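Local coordinates for pseudoperoxidase (Leishmania major, PDB 5VIA), which is a pseudoperoxidase that binds heme b, whose iron has two axial protein ligands, in a peroxidase-family fold, at residues A93-I107 and E264-K276. Numbering follows the deposited sequence. Where two conformers were deposited one is given.
Sequences AIAGIKYLNGPYEAI and ELWREQFQSAFTK
In this helical heme-peroxidase fold, helix 263-279 packs beside the heme against the end of helix 85-99, the following turn and the start of helix 105-109. Ile107 is the knob of a knobs-into-holes contact, set among Phe270, Gln271, Phe274 and Thr275. Its CG1 lies anti to the carbonyl carbon (chi1 -56°), which carries the chain in toward the other helix. CG1 then touches Gln271 CB at 3.6 Å, and CD1 continues to Phe274 CB.

The axes of segments 93-99 and 264-276 run at 158°, nearly antiparallel, and approach to 12.5 Å. Ile97 from one side and Phe270 and Phe274 from the other meet across that distance. Ile97 CD1 sits almost squarely over the face of Phe274, 3.8 Å from the ring centroid, in a CH-pi contact. The same methyl meets the edge of Phe270, while Ala93 CB comes to the edge of Phe274. Phe274 also touches Ala41 of helix 33-49, and its side chain comes within about 4 Å of the heme (nearest atoms).

A Schellman motif with Asn101 as C-prime residue ends helix 85-99, and Pro103 follows. The proline ring packs against Trp266, Arg267 and Phe270. Its CG is 3.6 Å from Phe270 CD2, its CD meets Trp266 CH2, and its CB rests on the aliphatic part of Arg267. Trp266 NE1 is hydrogen-bonded to Ala154 O. Pro103 O is buried at the edge of Phe270 and has no hydrogen-bond partner.

Gln271 supplies the direct polar link, at the first turn of helix 105-109. Its OE1 accepts from Ala106 N at 2.8 Å, with the donor tilted 28° from the carbonyl plane. A weak second bond comes from Ile107 N. Farther along, one water joins the helices, donating to Ile107 O at 2.7 Å and hydrogen-bonding Thr275 OG1 at 2.9 Å.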
ATOM      1  N   ALA A  93       8.347   0.226  -5.627  1.00 29.66           N
ATOM      2  CA  ALA A  93       7.334  -0.459  -4.834  1.00 28.19           C
ATOM      3  C   ALA A  93       7.547  -1.960  -4.948  1.00 29.02           C
ATOM      4  O   ALA A  93       7.508  -2.686  -3.946  1.00 27.97           O
ATOM      5  CB  ALA A  93       5.919  -0.080  -5.305  1.00 27.36           C
ATOM      6  N   ILE A  94       7.772  -2.423  -6.177  1.00 28.79           N
ATOM      7  CA  ILE A  94       8.037  -3.838  -6.428  1.00 30.23           C
ATOM      8  C   ILE A  94       9.290  -4.279  -5.673  1.00 29.69           C
ATOM      9  O   ILE A  94       9.342  -5.377  -5.121  1.00 30.14           O
ATOM     10  CB  ILE A  94       8.164  -4.114  -7.956  1.00 29.55           C
ATOM     11  CG1 ILE A  94       6.798  -3.961  -8.643  1.00 29.83           C
ATOM     12  CG2 ILE A  94       8.707  -5.507  -8.237  1.00 30.47           C
ATOM     13  CD1 ILE A  94       6.885  -3.951 -10.164  1.00 30.05           C
ATOM     14  N   ALA A  95      10.296  -3.413  -5.626  1.00 29.57           N
ATOM     15  CA  ALA A  95      11.505  -3.710  -4.860  1.00 30.78           C
ATOM     16  C   ALA A  95      11.215  -3.779  -3.358  1.00 29.35           C
ATOM     17  O   ALA A  95      11.862  -4.544  -2.630  1.00 30.93           O
ATOM     18  CB  ALA A  95      12.583  -2.689  -5.157  1.00 29.22           C
ATOM     19  N   GLY A  96      10.244  -2.989  -2.898  1.00 27.89           N
ATOM     20  CA  GLY A  96       9.820  -3.043  -1.504  1.00 27.12           C
ATOM     21  C   GLY A  96       9.257  -4.411  -1.156  1.00 27.75           C
ATOM     22  O   GLY A  96       9.571  -4.980  -0.104  1.00 25.80           O
ATOM     23  N   ILE A  97       8.415  -4.948  -2.040  1.00 26.56           N
ATOM     24  CA  ILE A  97       7.858  -6.279  -1.833  1.00 27.67           C
ATOM     25  C   ILE A  97       8.976  -7.320  -1.758  1.00 27.06           C
ATOM     26  O   ILE A  97       8.993  -8.175  -0.856  1.00 28.00           O
ATOM     27  CB  ILE A  97       6.884  -6.662  -2.969  1.00 28.20           C
ATOM     28  CG1 ILE A  97       5.705  -5.687  -3.018  1.00 26.44           C
ATOM     29  CG2 ILE A  97       6.366  -8.080  -2.781  1.00 29.14           C
ATOM     30  CD1 ILE A  97       4.869  -5.819  -4.283  1.00 24.81           C
ATOM     31  N   LYS A  98       9.892  -7.269  -2.722  1.00 30.03           N
ATOM     32  CA  LYS A  98      11.049  -8.161  -2.745  1.00 30.03           C
ATOM     33  C   LYS A  98      11.845  -8.071  -1.452  1.00 31.17           C
ATOM     34  O   LYS A  98      12.229  -9.096  -0.863  1.00 31.31           O
ATOM     35  CB  LYS A  98      11.965  -7.792  -3.920  1.00 31.08           C
ATOM     36  CG  LYS A  98      13.188  -8.683  -4.096  1.00 32.02           C
ATOM     37  CD  LYS A  98      14.019  -8.222  -5.293  1.00 34.26           C
ATOM     38  CE  LYS A  98      15.089  -9.238  -5.692  1.00 37.42           C
ATOM     39  NZ  LYS A  98      16.175  -9.393  -4.707  1.00 39.40           N
ATOM     40  N   TYR A  99      12.111  -6.841  -1.020  1.00 34.19           N
ATOM     41  CA  TYR A  99      12.924  -6.640   0.178  1.00 33.75           C
ATOM     42  C   TYR A  99      12.219  -7.245   1.387  1.00 34.28           C
ATOM     43  O   TYR A  99      12.858  -7.814   2.263  1.00 33.45           O
ATOM     44  CB  TYR A  99      13.237  -5.151   0.405  1.00 33.77           C
ATOM     45  CG  TYR A  99      13.984  -4.898   1.706  1.00 35.38           C
ATOM     46  CD1 TYR A  99      15.354  -5.101   1.796  1.00 37.90           C
ATOM     47  CD2 TYR A  99      13.303  -4.480   2.847  1.00 34.74           C
ATOM     48  CE1 TYR A  99      16.033  -4.884   2.981  1.00 39.19           C
ATOM     49  CE2 TYR A  99      13.969  -4.265   4.041  1.00 37.03           C
ATOM     50  CZ  TYR A  99      15.329  -4.464   4.102  1.00 38.83           C
ATOM     51  OH  TYR A  99      15.984  -4.253   5.293  1.00 41.04           O
ATOM     52  N   LEU A 100      10.894  -7.148   1.407  1.00 28.70           N
ATOM     53  CA  LEU A 100      10.121  -7.652   2.534  1.00 27.87           C
ATOM     54  C   LEU A 100       9.635  -9.097   2.345  1.00 28.16           C
ATOM     55  O   LEU A 100       8.630  -9.505   2.940  1.00 28.22           O
ATOM     56  CB  LEU A 100       8.953  -6.713   2.832  1.00 26.46           C
ATOM     57  CG  LEU A 100       9.391  -5.303   3.233  1.00 26.80           C
ATOM     58  CD1 LEU A 100       8.193  -4.389   3.343  1.00 26.80           C
ATOM     59  CD2 LEU A 100      10.183  -5.335   4.549  1.00 26.12           C
ATOM     60  N   ASN A 101      10.366  -9.863   1.540  1.00 34.24           N
ATOM     61  CA  ASN A 101      10.100 -11.294   1.362  1.00 35.41           C
ATOM     62  C   ASN A 101       8.687 -11.573   0.850  1.00 35.04           C
ATOM     63  O   ASN A 101       8.109 -12.614   1.152  1.00 35.29           O
ATOM     64  CB  ASN A 101      10.353 -12.061   2.669  1.00 36.83           C
ATOM     65  CG  ASN A 101      10.816 -13.491   2.432  1.00 43.32           C
ATOM     66  OD1 ASN A 101      11.202 -13.851   1.311  1.00 42.44           O
ATOM     67  ND2 ASN A 101      10.796 -14.315   3.491  1.00 43.90           N
ATOM     68  N   GLY A 102       8.141 -10.642   0.075  1.00 30.12           N
ATOM     69  CA  GLY A 102       6.791 -10.788  -0.442  1.00 29.22           C
ATOM     70  C   GLY A 102       6.758 -11.435  -1.814  1.00 29.85           C
ATOM     71  O   GLY A 102       7.803 -11.687  -2.420  1.00 30.44           O
ATOM     72  N   PRO A 103       5.552 -11.750  -2.299  1.00 30.18           N
ATOM     73  CA  PRO A 103       5.453 -12.337  -3.637  1.00 29.02           C
ATOM     74  C   PRO A 103       5.501 -11.233  -4.685  1.00 29.02           C
ATOM     75  O   PRO A 103       4.583 -10.411  -4.750  1.00 27.86           O
ATOM     76  CB  PRO A 103       4.072 -13.012  -3.622  1.00 30.87           C
ATOM     77  CG  PRO A 103       3.274 -12.230  -2.621  1.00 30.78           C
ATOM     78  CD  PRO A 103       4.267 -11.765  -1.574  1.00 30.00           C
ATOM     79  N   TYR A 104       6.553 -11.218  -5.500  1.00 34.66           N
ATOM     80  CA  TYR A 104       6.736 -10.136  -6.469  1.00 33.34           C
ATOM     81  C   TYR A 104       7.151 -10.642  -7.850  1.00 33.03           C
ATOM     82  O   TYR A 104       7.241  -9.857  -8.794  1.00 36.48           O
ATOM     83  CB  TYR A 104       7.803  -9.164  -5.962  1.00 33.58           C
ATOM     84  CG  TYR A 104       9.190  -9.741  -6.068  1.00 34.57           C
ATOM     85  CD1 TYR A 104       9.693 -10.562  -5.075  1.00 33.65           C
ATOM     86  CD2 TYR A 104       9.990  -9.481  -7.177  1.00 36.28           C
ATOM     87  CE1 TYR A 104      10.944 -11.101  -5.174  1.00 34.41           C
ATOM     88  CE2 TYR A 104      11.243 -10.027  -7.282  1.00 35.67           C
ATOM     89  CZ  TYR A 104      11.712 -10.825  -6.272  1.00 35.51           C
ATOM     90  OH  TYR A 104      12.958 -11.363  -6.368  1.00 38.26           O
ATOM     91  N   GLU A 105       7.431 -11.936  -7.959  1.00 34.80           N
ATOM     92  CA  GLU A 105       8.021 -12.498  -9.175  1.00 36.95           C
ATOM     93  C   GLU A 105       7.159 -12.331 -10.430  1.00 38.02           C
ATOM     94  O   GLU A 105       7.664 -11.964 -11.493  1.00 38.22           O
ATOM     95  CB  GLU A 105       8.377 -13.974  -8.961  1.00 39.88           C
ATOM     96  CG  GLU A 105       9.575 -14.225  -8.027  1.00 44.15           C
ATOM     97  CD  GLU A 105       9.202 -14.331  -6.543  1.00 45.47           C
ATOM     98  OE1 GLU A 105       8.108 -13.863  -6.143  1.00 40.89           O
ATOM     99  OE2 GLU A 105      10.025 -14.892  -5.774  1.00 48.62           O
ATOM    100  N   ALA A 106       5.864 -12.611 -10.303  1.00 31.53           N
ATOM    101  CA  ALA A 106       4.914 -12.400 -11.394  1.00 31.77           C
ATOM    102  C   ALA A 106       4.695 -10.916 -11.671  1.00 31.16           C
ATOM    103  O   ALA A 106       4.549 -10.509 -12.825  1.00 31.49           O
ATOM    104  CB  ALA A 106       3.592 -13.073 -11.083  1.00 32.07           C
ATOM    105  N   ILE A 107       4.655 -10.101 -10.617  1.00 31.71           N
ATOM    106  CA  ILE A 107       4.502  -8.658 -10.798  1.00 29.63           C
ATOM    107  C   ILE A 107       5.668  -8.125 -11.626  1.00 29.39           C
ATOM    108  O   ILE A 107       5.477  -7.331 -12.548  1.00 28.98           O
ATOM    109  CB  ILE A 107       4.486  -7.891  -9.458  1.00 28.87           C
ATOM    110  CG1 ILE A 107       3.396  -8.416  -8.520  1.00 28.08           C
ATOM    111  CG2 ILE A 107       4.274  -6.416  -9.706  1.00 27.86           C
ATOM    112  CD1 ILE A 107       3.474  -7.824  -7.089  1.00 26.37           C
ATOM    113  N   GLU A 264      -0.888 -19.925  -1.040  1.00 34.06           N
ATOM    114  CA  GLU A 264      -0.643 -20.012  -2.476  1.00 33.78           C
ATOM    115  C   GLU A 264      -1.697 -19.230  -3.267  1.00 34.07           C
ATOM    116  O   GLU A 264      -1.365 -18.476  -4.197  1.00 31.89           O
ATOM    117  CB  GLU A 264      -0.606 -21.475  -2.927  1.00 38.93           C
ATOM    118  CG  GLU A 264      -0.418 -21.647  -4.429  1.00 42.43           C
ATOM    119  CD  GLU A 264      -0.456 -23.103  -4.864  1.00 55.13           C
ATOM    120  OE1 GLU A 264      -0.560 -23.997  -3.992  1.00 60.59           O
ATOM    121  OE2 GLU A 264      -0.384 -23.354  -6.086  1.00 58.64           O
ATOM    122  N   LEU A 265      -2.964 -19.408  -2.900  1.00 34.23           N
ATOM    123  CA  LEU A 265      -4.044 -18.684  -3.568  1.00 35.84           C
ATOM    124  C   LEU A 265      -3.875 -17.194  -3.327  1.00 35.31           C
ATOM    125  O   LEU A 265      -4.007 -16.395  -4.255  1.00 30.78           O
ATOM    126  CB  LEU A 265      -5.408 -19.137  -3.058  1.00 39.15           C
ATOM    127  CG  LEU A 265      -6.583 -18.306  -3.585  1.00 39.00           C
ATOM    128  CD1 LEU A 265      -6.695 -18.399  -5.105  1.00 36.85           C
ATOM    129  CD2 LEU A 265      -7.873 -18.751  -2.932  1.00 39.91           C
ATOM    130  N   TRP A 266      -3.565 -16.822  -2.084  1.00 28.89           N
ATOM    131  CA  TRP A 266      -3.368 -15.412  -1.775  1.00 29.46           C
ATOM    132  C   TRP A 266      -2.265 -14.788  -2.631  1.00 27.01           C
ATOM    133  O   TRP A 266      -2.446 -13.688  -3.161  1.00 25.87           O
ATOM    134  CB  TRP A 266      -3.082 -15.161  -0.287  1.00 28.72           C
ATOM    135  CG  TRP A 266      -2.559 -13.760  -0.099  1.00 27.46           C
ATOM    136  CD1 TRP A 266      -3.285 -12.604  -0.103  1.00 24.50           C
ATOM    137  CD2 TRP A 266      -1.184 -13.372   0.049  1.00 27.95           C
ATOM    138  NE1 TRP A 266      -2.445 -11.520   0.061  1.00 25.97           N
ATOM    139  CE2 TRP A 266      -1.153 -11.967   0.154  1.00 26.69           C
ATOM    140  CE3 TRP A 266       0.019 -14.083   0.117  1.00 27.02           C
ATOM    141  CZ2 TRP A 266       0.035 -11.259   0.310  1.00 24.60           C
ATOM    142  CZ3 TRP A 266       1.198 -13.381   0.284  1.00 27.95           C
ATOM    143  CH2 TRP A 266       1.198 -11.984   0.380  1.00 27.34           C
ATOM    144  N   ARG A 267      -1.128 -15.473  -2.770  1.00 28.76           N
ATOM    145  CA  ARG A 267      -0.022 -14.921  -3.564  1.00 28.49           C
ATOM    146  C   ARG A 267      -0.427 -14.630  -5.013  1.00 31.83           C
ATOM    147  O   ARG A 267      -0.023 -13.619  -5.606  1.00 25.87           O
ATOM    148  CB  ARG A 267       1.189 -15.851  -3.547  1.00 32.08           C
ATOM    149  CG  ARG A 267       1.960 -15.840  -2.227  1.00 35.09           C
ATOM    150  CD  ARG A 267       3.330 -16.494  -2.372  1.00 41.37           C
ATOM    151  NE  ARG A 267       3.246 -17.908  -2.713  1.00 48.08           N
ATOM    152  CZ  ARG A 267       3.442 -18.897  -1.844  1.00 52.27           C
ATOM    153  NH1 ARG A 267       3.737 -18.620  -0.579  1.00 53.61           N
ATOM    154  NH2 ARG A 267       3.349 -20.162  -2.234  1.00 51.24           N
ATOM    155  N   GLU A 268      -1.230 -15.520  -5.581  1.00 34.54           N
ATOM    156  CA  GLU A 268      -1.691 -15.342  -6.956  1.00 33.90           C
ATOM    157  C   GLU A 268      -2.545 -14.088  -7.082  1.00 30.35           C
ATOM    158  O   GLU A 268      -2.316 -13.247  -7.960  1.00 29.87           O
ATOM    159  CB  GLU A 268      -2.502 -16.562  -7.394  1.00 33.20           C
ATOM    160  CG  GLU A 268      -3.119 -16.410  -8.765  1.00 39.46           C
ATOM    161  CD  GLU A 268      -4.094 -17.521  -9.080  1.00 43.75           C
ATOM    162  OE1 GLU A 268      -3.766 -18.366  -9.945  1.00 46.27           O
ATOM    163  OE2 GLU A 268      -5.188 -17.545  -8.467  1.00 39.33           O
ATOM    164  N   GLN A 269      -3.528 -13.965  -6.194  1.00 27.36           N
ATOM    165  CA  GLN A 269      -4.454 -12.833  -6.210  1.00 26.74           C
ATOM    166  C   GLN A 269      -3.747 -11.511  -5.878  1.00 26.44           C
ATOM    167  O   GLN A 269      -4.074 -10.457  -6.434  1.00 23.13           O
ATOM    168  CB  GLN A 269      -5.603 -13.110  -5.236  1.00 24.66           C
ATOM    169  CG  GLN A 269      -6.432 -14.333  -5.639  1.00 28.25           C
ATOM    170  CD  GLN A 269      -7.143 -14.109  -6.963  1.00 31.80           C
ATOM    171  OE1 GLN A 269      -7.677 -13.025  -7.206  1.00 29.27           O
ATOM    172  NE2 GLN A 269      -7.151 -15.129  -7.831  1.00 33.43           N
ATOM    173  N   PHE A 270      -2.772 -11.577  -4.975  1.00 28.12           N
ATOM    174  CA  PHE A 270      -2.015 -10.393  -4.587  1.00 22.50           C
ATOM    175  C   PHE A 270      -1.278  -9.811  -5.781  1.00 23.74           C
ATOM    176  O   PHE A 270      -1.335  -8.612  -6.035  1.00 23.77           O
ATOM    177  CB  PHE A 270      -0.991 -10.745  -3.483  1.00 24.70           C
ATOM    178  CG  PHE A 270      -0.100  -9.592  -3.104  1.00 24.26           C
ATOM    179  CD1 PHE A 270      -0.540  -8.628  -2.218  1.00 22.40           C
ATOM    180  CD2 PHE A 270       1.174  -9.465  -3.654  1.00 28.10           C
ATOM    181  CE1 PHE A 270       0.274  -7.547  -1.872  1.00 24.31           C
ATOM    182  CE2 PHE A 270       2.001  -8.390  -3.308  1.00 24.63           C
ATOM    183  CZ  PHE A 270       1.544  -7.436  -2.412  1.00 23.47           C
ATOM    184  N   GLN A 271      -0.575 -10.663  -6.515  1.00 23.90           N
ATOM    185  CA  GLN A 271       0.257 -10.175  -7.605  1.00 24.65           C
ATOM    186  C   GLN A 271      -0.619  -9.654  -8.724  1.00 24.41           C
ATOM    187  O   GLN A 271      -0.302  -8.641  -9.354  1.00 24.38           O
ATOM    188  CB  GLN A 271       1.229 -11.266  -8.083  1.00 26.21           C
ATOM    189  CG  GLN A 271       2.226 -11.680  -6.983  1.00 28.04           C
ATOM    190  CD  GLN A 271       3.283 -12.641  -7.471  1.00 31.15           C
ATOM    191  OE1 GLN A 271       4.301 -12.224  -8.021  1.00 32.64           O
ATOM    192  NE2 GLN A 271       3.061 -13.932  -7.257  1.00 31.62           N
ATOM    193  N   SER A 272      -1.741 -10.324  -8.954  1.00 25.74           N
ATOM    194  CA  SER A 272      -2.675  -9.853  -9.961  1.00 27.37           C
ATOM    195  C   SER A 272      -3.256  -8.485  -9.585  1.00 26.42           C
ATOM    196  O   SER A 272      -3.341  -7.576 -10.419  1.00 26.29           O
ATOM    197  CB  SER A 272      -3.788 -10.884 -10.171  1.00 29.83           C
ATOM    198  OG  SER A 272      -4.825 -10.308 -10.928  1.00 33.00           O
ATOM    199  N   ALA A 273      -3.644  -8.335  -8.321  1.00 26.04           N
ATOM    200  CA  ALA A 273      -4.159  -7.057  -7.830  1.00 24.00           C
ATOM    201  C   ALA A 273      -3.102  -5.960  -7.895  1.00 26.07           C
ATOM    202  O   ALA A 273      -3.384  -4.831  -8.323  1.00 24.59           O
ATOM    203  CB  ALA A 273      -4.657  -7.201  -6.393  1.00 22.89           C
ATOM    204  N   PHE A 274      -1.891  -6.276  -7.443  1.00 25.26           N
ATOM    205  CA  PHE A 274      -0.866  -5.238  -7.344  1.00 23.29           C
ATOM    206  C   PHE A 274      -0.510  -4.735  -8.732  1.00 23.74           C
ATOM    207  O   PHE A 274      -0.356  -3.535  -8.954  1.00 23.05           O
ATOM    208  CB  PHE A 274       0.374  -5.746  -6.598  1.00 24.02           C
ATOM    209  CG  PHE A 274       1.213  -4.644  -6.017  1.00 22.11           C
ATOM    210  CD1 PHE A 274       2.151  -3.988  -6.797  1.00 25.52           C
ATOM    211  CD2 PHE A 274       1.056  -4.254  -4.694  1.00 25.25           C
ATOM    212  CE1 PHE A 274       2.934  -2.958  -6.268  1.00 24.93           C
ATOM    213  CE2 PHE A 274       1.843  -3.213  -4.157  1.00 24.82           C
ATOM    214  CZ  PHE A 274       2.771  -2.572  -4.955  1.00 22.40           C
ATOM    215  N   THR A 275      -0.403  -5.654  -9.683  1.00 22.60           N
ATOM    216  CA  THR A 275      -0.177  -5.262 -11.065  1.00 25.24           C
ATOM    217  C   THR A 275      -1.290  -4.354 -11.621  1.00 25.49           C
ATOM    218  O   THR A 275      -0.994  -3.322 -12.235  1.00 25.61           O
ATOM    219  CB  THR A 275       0.039  -6.508 -11.958  1.00 28.26           C
ATOM    220  OG1 THR A 275       1.345  -7.035 -11.697  1.00 29.24           O
ATOM    221  CG2 THR A 275      -0.069  -6.149 -13.444  1.00 26.51           C
ATOM    222  N   LYS A 276      -2.558  -4.716 -11.429  1.00 25.07           N
ATOM    223  CA  LYS A 276      -3.660  -3.850 -11.870  0.68 24.76           C
ATOM    224  C   LYS A 276      -3.553  -2.470 -11.225  1.00 23.77           C
ATOM    225  O   LYS A 276      -3.761  -1.444 -11.875  1.00 23.33           O
ATOM    226  CB  LYS A 276      -5.018  -4.450 -11.502  0.68 25.05           C
ATOM    227  CG  LYS A 276      -5.523  -5.606 -12.371  0.68 31.05           C
ATOM    228  CD  LYS A 276      -6.995  -5.889 -12.003  0.68 34.00           C
ATOM    229  CE  LYS A 276      -7.682  -6.957 -12.864  0.68 34.80           C
ATOM    230  NZ  LYS A 276      -9.068  -7.280 -12.340  0.68 25.73           N
TER
HETATM  231  O   HOH W   1       3.454  -5.651 -13.079  1.00 31.48           O